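Local coordinates for protein Exo-beta-1,3-galactanase (Bifidobacterium bifidum, PDB 5FLW) that probably removes terminal galactose units from the non-reducing ends of beta-1,3-galactans, as a putative exo-acting glycoside hydrolase of family 43, at residues G47-T52 against H62-D67; Y200-S205 against G225-W230; I264-Q269 against S276-M281. One frame throughout, in Å; residues are numbered along the deposited sequence. Where two conformers were deposited one is given.

Contact 1: residues G47-T52 against H62-D67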
loop_
_atom_site.group_PDB
_atom_site.type_symbol
_atom_site.label_atom_id
_atom_site.label_comp_id
_atom_site.label_asym_id
_atom_site.label_seq_id
_atom_site.Cartn_x
_atom_site.Cartn_y
_atom_site.Cartn_z
ATOM N N GLY A 47 1.451 12.552 10.587
ATOM C CA GLY A 47 1.989 12.960 9.303
ATOM C C GLY A 47 2.371 11.776 8.423
ATOM O O GLY A 47 2.423 10.611 8.855
ATOM N N VAL A 48 2.627 12.112 7.156
ATOM C CA VAL A 48 3.110 11.174 6.154
ATOM C C VAL A 48 4.568 11.524 5.867
ATOM O O VAL A 48 4.883 12.668 5.506
ATOM C CB VAL A 48 2.265 11.220 4.872
ATOM C CG1 VAL A 48 2.873 10.294 3.806
ATOM C CG2 VAL A 48 0.817 10.803 5.188
ATOM N N CYS A 49 5.441 10.528 6.027
ATOM C CA CYS A 49 6.872 10.652 5.767
ATOM C C CYS A 49 7.193 10.220 4.341
ATOM O O CYS A 49 6.706 9.185 3.876
ATOM C CB CYS A 49 7.638 9.738 6.729
ATOM S SG CYS A 49 7.516 10.281 8.446
ATOM N N CYS A 50 8.088 10.968 3.688
ATOM C CA CYS A 50 8.546 10.646 2.341
ATOM C C CYS A 50 10.026 10.272 2.366
ATOM O O CYS A 50 10.832 10.971 2.996
ATOM C CB CYS A 50 8.328 11.832 1.389
ATOM S SG CYS A 50 8.914 11.580 -0.286
ATOM N N TYR A 51 10.378 9.167 1.679
ATOM C CA TYR A 51 11.769 8.762 1.482
ATOM C C TYR A 51 12.003 8.421 0.015
ATOM O O TYR A 51 11.086 7.977 -0.683
ATOM C CB TYR A 51 12.132 7.507 2.300
ATOM C CG TYR A 51 11.830 7.660 3.769
ATOM C CD1 TYR A 51 10.560 7.340 4.271
ATOM C CD2 TYR A 51 12.790 8.168 4.657
ATOM C CE1 TYR A 51 10.247 7.524 5.611
ATOM C CE2 TYR A 51 12.480 8.365 5.999
ATOM C CZ TYR A 51 11.214 8.021 6.460
ATOM O OH TYR A 51 10.931 8.204 7.794
ATOM N N THR A 52 13.234 8.622 -0.454
ATOM C CA THR A 52 13.606 8.197 -1.799
ATOM C C THR A 52 14.741 7.177 -1.763
ATOM O O THR A 52 15.548 7.131 -0.822
ATOM C CB THR A 52 14.008 9.371 -2.699
ATOM O OG1 THR A 52 15.006 10.149 -2.029
ATOM C CG2 THR A 52 12.790 10.250 -3.016
ATOM N N HIS A 62 12.812 12.915 2.954
ATOM C CA HIS A 62 12.309 14.213 2.516
ATOM C C HIS A 62 11.340 14.832 3.531
ATOM O O HIS A 62 10.574 15.746 3.188
ATOM C CB HIS A 62 11.705 14.109 1.113
ATOM C CG HIS A 62 12.720 13.754 0.080
ATOM N ND1 HIS A 62 13.494 14.703 -0.558
ATOM C CD2 HIS A 62 13.200 12.545 -0.313
ATOM C CE1 HIS A 62 14.343 14.095 -1.371
ATOM N NE2 HIS A 62 14.190 12.784 -1.232
ATOM N N GLY A 63 11.350 14.320 4.774
ATOM C CA GLY A 63 10.562 14.893 5.841
ATOM C C GLY A 63 9.088 14.544 5.747
ATOM O O GLY A 63 8.655 13.678 4.980
ATOM N N ILE A 64 8.310 15.239 6.568
ATOM C CA ILE A 64 6.858 15.076 6.588
ATOM C C ILE A 64 6.279 15.893 5.432
ATOM O O ILE A 64 6.417 17.122 5.405
ATOM C CB ILE A 64 6.269 15.509 7.949
ATOM C CG1 ILE A 64 6.766 14.561 9.073
ATOM C CG2 ILE A 64 4.740 15.535 7.915
ATOM C CD1 ILE A 64 6.426 14.974 10.473
ATOM N N VAL A 65 5.624 15.204 4.485
ATOM C CA VAL A 65 5.072 15.828 3.283
ATOM C C VAL A 65 3.558 16.066 3.368
ATOM O O VAL A 65 3.028 16.852 2.569
ATOM C CB VAL A 65 5.480 15.071 1.985
ATOM C CG1 VAL A 65 7.006 15.004 1.875
ATOM C CG2 VAL A 65 4.900 13.654 1.923
ATOM N N LEU A 66 2.858 15.416 4.300
ATOM C CA LEU A 66 1.472 15.745 4.639
ATOM C C LEU A 66 1.439 15.887 6.159
ATOM O O LEU A 66 1.657 14.907 6.885
ATOM C CB LEU A 66 0.475 14.692 4.140
ATOM C CG LEU A 66 -0.987 14.930 4.553
ATOM C CD1 LEU A 66 -1.496 16.254 4.030
ATOM C CD2 LEU A 66 -1.913 13.766 4.139
ATOM N N ASP A 67 1.232 17.104 6.634
ATOM C CA ASP A 67 1.313 17.384 8.057
ATOM C C ASP A 67 0.042 16.942 8.772
ATOM O O ASP A 67 -1.032 16.788 8.174
ATOM C CB ASP A 67 1.445 18.883 8.291
ATOM C CG ASP A 67 2.826 19.409 7.963
ATOM O OD1 ASP A 67 3.816 18.717 8.287
ATOM O OD2 ASP A 67 2.920 20.519 7.385
HETATM O O HOH W 1 10.741 11.198 5.918
#

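Contact 2: residues Y200-S205 against G225-W230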
loop_
_atom_site.group_PDB
_atom_site.type_symbol
_atom_site.label_atom_id
_atom_site.label_comp_id
_atom_site.label_asym_id
_atom_site.label_seq_id
_atom_site.Cartn_x
_atom_site.Cartn_y
_atom_site.Cartn_z
ATOM N N TYR A 200 -3.361 -9.122 -14.536
ATOM C CA TYR A 200 -3.305 -8.385 -13.271
ATOM C C TYR A 200 -3.158 -9.366 -12.114
ATOM O O TYR A 200 -3.800 -10.422 -12.094
ATOM C CB TYR A 200 -4.591 -7.582 -13.066
ATOM C CG TYR A 200 -4.895 -6.577 -14.162
ATOM C CD1 TYR A 200 -4.307 -5.314 -14.152
ATOM C CD2 TYR A 200 -5.772 -6.896 -15.216
ATOM C CE1 TYR A 200 -4.581 -4.393 -15.148
ATOM C CE2 TYR A 200 -6.052 -5.979 -16.220
ATOM C CZ TYR A 200 -5.448 -4.727 -16.186
ATOM O OH TYR A 200 -5.720 -3.797 -17.175
ATOM N N TYR A 201 -2.301 -9.022 -11.158
ATOM C CA TYR A 201 -2.109 -9.814 -9.948
ATOM C C TYR A 201 -2.473 -8.916 -8.771
ATOM O O TYR A 201 -1.923 -7.824 -8.637
ATOM C CB TYR A 201 -0.658 -10.298 -9.799
ATOM C CG TYR A 201 -0.134 -11.239 -10.902
ATOM C CD1 TYR A 201 0.066 -10.783 -12.205
ATOM C CD2 TYR A 201 0.214 -12.564 -10.608
ATOM C CE1 TYR A 201 0.561 -11.634 -13.208
ATOM C CE2 TYR A 201 0.709 -13.421 -11.590
ATOM C CZ TYR A 201 0.879 -12.955 -12.892
ATOM O OH TYR A 201 1.388 -13.799 -13.874
ATOM N N TRP A 202 -3.403 -9.384 -7.935
ATOM C CA TRP A 202 -3.961 -8.638 -6.814
ATOM C C TRP A 202 -3.669 -9.424 -5.540
ATOM O O TRP A 202 -4.145 -10.556 -5.382
ATOM C CB TRP A 202 -5.474 -8.513 -7.042
ATOM C CG TRP A 202 -6.310 -7.785 -6.027
ATOM C CD1 TRP A 202 -5.916 -7.252 -4.822
ATOM C CD2 TRP A 202 -7.725 -7.524 -6.133
ATOM N NE1 TRP A 202 -6.997 -6.675 -4.180
ATOM C CE2 TRP A 202 -8.115 -6.824 -4.965
ATOM C CE3 TRP A 202 -8.694 -7.804 -7.112
ATOM C CZ2 TRP A 202 -9.445 -6.420 -4.744
ATOM C CZ3 TRP A 202 -10.012 -7.388 -6.900
ATOM C CH2 TRP A 202 -10.370 -6.690 -5.727
ATOM N N PHE A 203 -2.900 -8.819 -4.628
ATOM C CA PHE A 203 -2.505 -9.426 -3.363
ATOM C C PHE A 203 -3.251 -8.763 -2.208
ATOM O O PHE A 203 -3.569 -7.571 -2.265
ATOM C CB PHE A 203 -0.996 -9.253 -3.122
ATOM C CG PHE A 203 -0.136 -9.809 -4.226
ATOM C CD1 PHE A 203 0.046 -9.110 -5.417
ATOM C CD2 PHE A 203 0.499 -11.035 -4.077
ATOM C CE1 PHE A 203 0.849 -9.647 -6.447
ATOM C CE2 PHE A 203 1.307 -11.569 -5.104
ATOM C CZ PHE A 203 1.477 -10.867 -6.275
ATOM N N GLY A 204 -3.489 -9.534 -1.139
ATOM C CA GLY A 204 -4.066 -8.979 0.074
ATOM C C GLY A 204 -3.885 -9.915 1.254
ATOM O O GLY A 204 -3.386 -11.038 1.118
ATOM N N SER A 205 -4.304 -9.429 2.421
ATOM C CA SER A 205 -4.163 -10.149 3.681
ATOM C C SER A 205 -5.522 -10.524 4.268
ATOM O O SER A 205 -6.507 -9.784 4.132
ATOM C CB SER A 205 -3.383 -9.325 4.712
ATOM O OG SER A 205 -3.886 -8.004 4.807
ATOM N N GLY A 225 -12.789 -8.141 -13.814
ATOM C CA GLY A 225 -12.918 -9.570 -13.615
ATOM C C GLY A 225 -13.272 -10.310 -14.904
ATOM O O GLY A 225 -13.324 -9.698 -15.994
ATOM N N PRO A 226 -13.553 -11.624 -14.797
ATOM C CA PRO A 226 -13.581 -12.398 -13.545
ATOM C C PRO A 226 -12.224 -12.547 -12.875
ATOM O O PRO A 226 -11.197 -12.761 -13.526
ATOM C CB PRO A 226 -14.041 -13.793 -13.979
ATOM C CG PRO A 226 -13.896 -13.841 -15.450
ATOM C CD PRO A 226 -13.901 -12.442 -15.976
ATOM N N TRP A 227 -12.247 -12.441 -11.555
ATOM C CA TRP A 227 -11.071 -12.689 -10.744
ATOM C C TRP A 227 -11.014 -14.160 -10.335
ATOM O O TRP A 227 -12.022 -14.762 -9.962
ATOM C CB TRP A 227 -11.077 -11.764 -9.530
ATOM C CG TRP A 227 -10.743 -10.362 -9.925
ATOM C CD1 TRP A 227 -11.624 -9.349 -10.225
ATOM C CD2 TRP A 227 -9.427 -9.811 -10.110
ATOM N NE1 TRP A 227 -10.938 -8.199 -10.556
ATOM C CE2 TRP A 227 -9.590 -8.455 -10.497
ATOM C CE3 TRP A 227 -8.127 -10.320 -9.967
ATOM C CZ2 TRP A 227 -8.486 -7.604 -10.745
ATOM C CZ3 TRP A 227 -7.024 -9.471 -10.228
ATOM C CH2 TRP A 227 -7.218 -8.130 -10.606
ATOM N N SER A 228 -9.814 -14.731 -10.429
ATOM C CA SER A 228 -9.596 -16.147 -10.175
ATOM C C SER A 228 -9.729 -16.455 -8.680
ATOM O O SER A 228 -9.818 -15.564 -7.828
ATOM C CB SER A 228 -8.205 -16.562 -10.659
ATOM O OG SER A 228 -7.201 -16.124 -9.758
ATOM N N GLU A 229 -9.737 -17.754 -8.371
ATOM C CA GLU A 229 -9.650 -18.224 -6.992
ATOM C C GLU A 229 -8.473 -17.545 -6.279
ATOM O O GLU A 229 -7.420 -17.318 -6.881
ATOM C CB GLU A 229 -9.415 -19.737 -7.048
ATOM C CG GLU A 229 -9.015 -20.356 -5.734
ATOM C CD GLU A 229 -8.533 -21.811 -5.860
ATOM O OE1 GLU A 229 -8.003 -22.202 -6.929
ATOM O OE2 GLU A 229 -8.672 -22.570 -4.879
ATOM N N TRP A 230 -8.634 -17.256 -4.998
ATOM C CA TRP A 230 -7.552 -16.649 -4.236
ATOM C C TRP A 230 -6.650 -17.763 -3.705
ATOM O O TRP A 230 -7.121 -18.683 -3.044
ATOM C CB TRP A 230 -8.102 -15.781 -3.105
ATOM C CG TRP A 230 -8.776 -14.544 -3.620
ATOM C CD1 TRP A 230 -10.028 -14.455 -4.156
ATOM C CD2 TRP A 230 -8.226 -13.224 -3.673
ATOM N NE1 TRP A 230 -10.290 -13.166 -4.533
ATOM C CE2 TRP A 230 -9.201 -12.387 -4.246
ATOM C CE3 TRP A 230 -7.004 -12.668 -3.287
ATOM C CZ2 TRP A 230 -8.991 -11.024 -4.440
ATOM C CZ3 TRP A 230 -6.800 -11.318 -3.482
ATOM C CH2 TRP A 230 -7.787 -10.512 -4.052
#

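Contact 3: residues I264-Q269 against S276-M281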
loop_
_atom_site.group_PDB
_atom_site.type_symbol
_atom_site.label_atom_id
_atom_site.label_comp_id
_atom_site.label_asym_id
_atom_site.label_seq_id
_atom_site.Cartn_x
_atom_site.Cartn_y
_atom_site.Cartn_z
ATOM N N ILE A 264 7.192 -5.979 -0.190
ATOM C CA ILE A 264 7.382 -5.398 1.134
ATOM C C ILE A 264 6.140 -5.706 1.974
ATOM O O ILE A 264 5.007 -5.489 1.521
ATOM C CB ILE A 264 7.693 -3.887 1.068
ATOM C CG1 ILE A 264 9.103 -3.685 0.477
ATOM C CG2 ILE A 264 7.568 -3.245 2.463
ATOM C CD1 ILE A 264 9.470 -2.260 0.150
ATOM N N GLY A 265 6.368 -6.262 3.175
ATOM C CA GLY A 265 5.311 -6.470 4.141
ATOM C C GLY A 265 5.691 -5.833 5.467
ATOM O O GLY A 265 6.862 -5.623 5.762
ATOM N N ASP A 266 4.669 -5.501 6.257
ATOM C CA ASP A 266 4.853 -4.892 7.574
ATOM C C ASP A 266 4.818 -5.954 8.669
ATOM O O ASP A 266 3.944 -6.823 8.664
ATOM C CB ASP A 266 3.757 -3.855 7.859
ATOM C CG ASP A 266 3.865 -2.633 6.969
ATOM O OD1 ASP A 266 4.794 -1.839 7.168
ATOM O OD2 ASP A 266 3.036 -2.475 6.055
ATOM N N ARG A 267 5.752 -5.846 9.633
ATOM C CA ARG A 267 5.726 -6.591 10.913
ATOM C C ARG A 267 5.277 -5.628 12.008
ATOM O O ARG A 267 6.102 -5.043 12.713
ATOM C CB ARG A 267 7.107 -7.129 11.275
ATOM C CG ARG A 267 7.388 -8.435 10.688
ATOM C CD ARG A 267 8.468 -9.239 11.412
ATOM N NE ARG A 267 8.571 -10.470 10.663
ATOM C CZ ARG A 267 9.616 -11.279 10.664
ATOM N NH1 ARG A 267 10.694 -11.002 11.402
ATOM N NH2 ARG A 267 9.561 -12.373 9.914
ATOM N N TRP A 268 3.956 -5.485 12.148
ATOM C CA TRP A 268 3.389 -4.492 13.046
ATOM C C TRP A 268 3.660 -4.855 14.497
ATOM O O TRP A 268 3.390 -5.982 14.937
ATOM C CB TRP A 268 1.885 -4.393 12.813
ATOM C CG TRP A 268 1.500 -3.939 11.456
ATOM C CD1 TRP A 268 0.890 -4.682 10.466
ATOM C CD2 TRP A 268 1.657 -2.612 10.925
ATOM N NE1 TRP A 268 0.670 -3.895 9.350
ATOM C CE2 TRP A 268 1.116 -2.616 9.613
ATOM C CE3 TRP A 268 2.172 -1.410 11.439
ATOM C CZ2 TRP A 268 1.091 -1.452 8.809
ATOM C CZ3 TRP A 268 2.146 -0.274 10.641
ATOM C CH2 TRP A 268 1.603 -0.293 9.356
ATOM N N GLN A 269 4.164 -3.890 15.248
ATOM C CA GLN A 269 4.457 -4.062 16.670
ATOM C C GLN A 269 3.466 -3.206 17.455
ATOM O O GLN A 269 3.641 -1.994 17.591
ATOM C CB GLN A 269 5.911 -3.686 16.950
ATOM C CG GLN A 269 6.900 -4.627 16.250
ATOM C CD GLN A 269 6.959 -6.000 16.905
ATOM O OE1 GLN A 269 6.171 -6.891 16.596
ATOM N NE2 GLN A 269 7.896 -6.170 17.826
ATOM N N SER A 276 8.127 -0.858 14.090
ATOM C CA SER A 276 7.677 -2.043 13.368
ATOM C C SER A 276 8.631 -2.329 12.220
ATOM O O SER A 276 8.797 -1.462 11.339
ATOM C CB SER A 276 6.290 -1.779 12.767
ATOM O OG SER A 276 5.337 -1.597 13.796
ATOM N N PRO A 277 9.222 -3.521 12.149
ATOM C CA PRO A 277 10.101 -3.851 11.014
ATOM C C PRO A 277 9.305 -4.032 9.720
ATOM O O PRO A 277 8.064 -4.008 9.685
ATOM C CB PRO A 277 10.743 -5.188 11.433
ATOM C CG PRO A 277 10.572 -5.259 12.893
ATOM C CD PRO A 277 9.273 -4.556 13.205
ATOM N N ILE A 278 10.054 -4.231 8.632
ATOM C CA ILE A 278 9.492 -4.654 7.350
ATOM C C ILE A 278 10.139 -5.979 6.943
ATOM O O ILE A 278 11.239 -6.335 7.393
ATOM C CB ILE A 278 9.661 -3.606 6.209
ATOM C CG1 ILE A 278 11.159 -3.382 5.892
ATOM C CG2 ILE A 278 8.939 -2.286 6.577
ATOM C CD1 ILE A 278 11.416 -2.467 4.702
ATOM N N VAL A 279 9.432 -6.703 6.087
ATOM C CA VAL A 279 9.970 -7.859 5.389
ATOM C C VAL A 279 10.102 -7.453 3.921
ATOM O O VAL A 279 9.101 -7.146 3.264
ATOM C CB VAL A 279 9.068 -9.098 5.562
ATOM C CG1 VAL A 279 9.551 -10.230 4.659
ATOM C CG2 VAL A 279 9.024 -9.547 7.044
ATOM N N GLN A 280 11.336 -7.440 3.414
ATOM C CA GLN A 280 11.626 -7.000 2.058
ATOM C C GLN A 280 12.287 -8.163 1.326
ATOM O O GLN A 280 13.333 -8.669 1.770
ATOM C CB GLN A 280 12.553 -5.796 2.091
ATOM C CG GLN A 280 12.934 -5.249 0.731
ATOM C CD GLN A 280 13.736 -3.950 0.853
ATOM O OE1 GLN A 280 13.245 -2.945 1.388
ATOM N NE2 GLN A 280 14.972 -3.968 0.363
ATOM N N MET A 281 11.670 -8.603 0.226
ATOM C CA MET A 281 12.083 -9.839 -0.426
ATOM C C MET A 281 11.774 -9.744 -1.907
ATOM O O MET A 281 10.792 -9.094 -2.286
ATOM C CB MET A 281 11.314 -11.044 0.148
ATOM C CG MET A 281 11.534 -11.344 1.633
ATOM S SD MET A 281 10.380 -12.601 2.238
ATOM C CE MET A 281 10.928 -14.070 1.300
HETATM O O HOH W 2 6.316 -1.595 9.418
#

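Contact 1: residues G47-T52 against H62-D67
With chi1 at 52°, Thr52 holds OG1 between its backbone N and carbonyl carbon, facing the imidazole that His62 carries beside its own backbone N. The two rotations bring Thr52 OG1 to the ring edge, 2.9 Å from His62 NE2, in a hydrogen bond that either partner could donate. The two side chains cross at about a right angle, and the methyl CG2 of Thr52 adds a second touch, 3.4 Å from His62 NE2. Cys50 SG lies 4.0 Å from His62 CB and approaches the ring obliquely. With an alanine in place of this histidine, the Thr52 hydroxyl would probably lose its cross-strand mate and be freer to rotate.

Cys50 is gripped through both backbone polar atoms: its N donates to Gly63 O, and its O accepts from His62 N at 2.8 Å. That carbonyl also accepts a hydrogen bond from a water lying over one face of Tyr51; the same water's bond to Gly63 O is weak. Farther along, Val48 pairs with Leu66 but Cys49 with Ile64, so the strands slip by one residue at a beta bulge. Val65 is the extra residue: its N lies nearly in line with the C=O bond of Val48, 2.8 Å from Val48 O. Next to it, Leu66 N is buried without a partner. Val65 CG1 packs tightly on Cys50 CB, at 3.5 Å. Val48 and Leu66 meet through their CB atoms, 4.0 Å apart, on the face where Met97 of strand 95-102 packs against Val48, Val65 and Leu66. The arrangement is that of the outer antiparallel hairpin of a four-stranded blade, pressed against the next blade of the five-bladed beta-propeller found in family 43 enzymes.

Contact 2: residues Y200-S205 against G225-W230
Trp202 is wedged between Trp227 and Trp230, and it meets them in two different ways. Its benzo edge drives into the face of Trp227, with CE3 of Trp202 standing 3.4 Å above that plane and over its centre; the planes are turned by 79°, a T-shaped pair. Toward Trp230 the roles reverse. Trp202 now offers a face, and Trp230 CH2 sits 3.6 Å above it, displaced toward the rim, with the planes at 71°. In Trp202, CG is anti to the backbone N (chi1 180°), which carries the indole off the strand and between its partners. The same Trp230 ring also approaches the backbone, where its CZ3 lies 3.4 Å from Trp202 O.

This aromatic cluster bridges a propeller blade: strand 199-205 supplies the central ring, and the loop leading into the edge strand 231-232 supplies the other two, across Ser218 of the intervening strand 216-220. Glu179 of strand 172-179, in the neighbouring blade, touches both Trp202 and Trp227. No hydrogen bond joins the two segments, so the fit rests on ring packing.

Away from the buried pair of Trp202 and Trp230, the contact thins. Trp227 is partly exposed; its CH2 meets Tyr200 CB at 3.6 Å, while the phenol of Tyr200 leads away to bond Asp144. Trp227 is fixed by its NE1, which donates to Leu223 O. On the two sides of Trp227 along the chain, Pro226, which follows a cis peptide bond, and Glu229 are exposed.

Contact 3: residues I264-Q269 against S276-M281
Gly265 and Val279 face each other as an antiparallel hydrogen-bonded pair and use all four of their backbone polar atoms on one another: Gly265 N donates to Val279 O at 2.9 Å, and Val279 N returns a bond to Gly265 O. Two residues further along, past the non-hydrogen-bonded pair Asp266-Ile278, Arg267 N reaches Pro277 O at 3.0 Å, coming from above the carbonyl plane and not along a lone pair. Where the strands give way to loop, a side chain takes over the pairing. Ser276 OG lies beside its own backbone N (chi1 -65°), where it accepts from Gln269 N at 3.0 Å and is also bonded to Leu273 O, within the connecting loop.

These bonds zip the loop end of the beta hairpin formed by strands 261-266 and 278-286, the middle strands of a propeller blade. Outward, the backbone of Asp266 pairs with Gln244, while Ile278 and Gln280 pair with Phe8 and Gly6, so that the N-terminal stretch runs beside this blade, consistent with closure of the propeller ring.

The polar side-chain ends find partners outside the hairpin. Arg267 extends from CG to NE (chi3 -180°) so that its guanidinium reaches three main-chain carbonyls: NE bonds Asp242 O, and NH2 bonds both Tyr241 O and Thr301 O. Val279 CG2 lies over one face of that group, 3.8 Å from Arg267 NE. Asp266 OD1 accepts from Gly22 N and lies 2.7 Å from a water that also approaches Pro277 O, although this water has more acceptors near it than protons. Trp268 gives NE1 to Gln244 OE1 and lays its ring over Asp266 CB. Gln280 runs alongside Ile264, its OE1 4.0 Å from Ile264 CD1, and its NE2 is held by Phe56 O.

In the fold
From the N terminus the chain meets the three contacts in series, none nesting in or crossing another. Contact 1 closes a short loop of nine residues between the last two strands of the first four-stranded sheet. Two further sheets follow before contact 2, which spans 19 residues and ties the second strand of the fourth sheet to the loop before its last strand. Contact 3 then closes a six-residue turn between the middle strands of the fifth sheet. Contacts 1 and 2 lie on opposite sides of the chain's centre, their centres 31 Å apart, while contact 3 comes within about 8 Å of contact 2 at the nearest atoms.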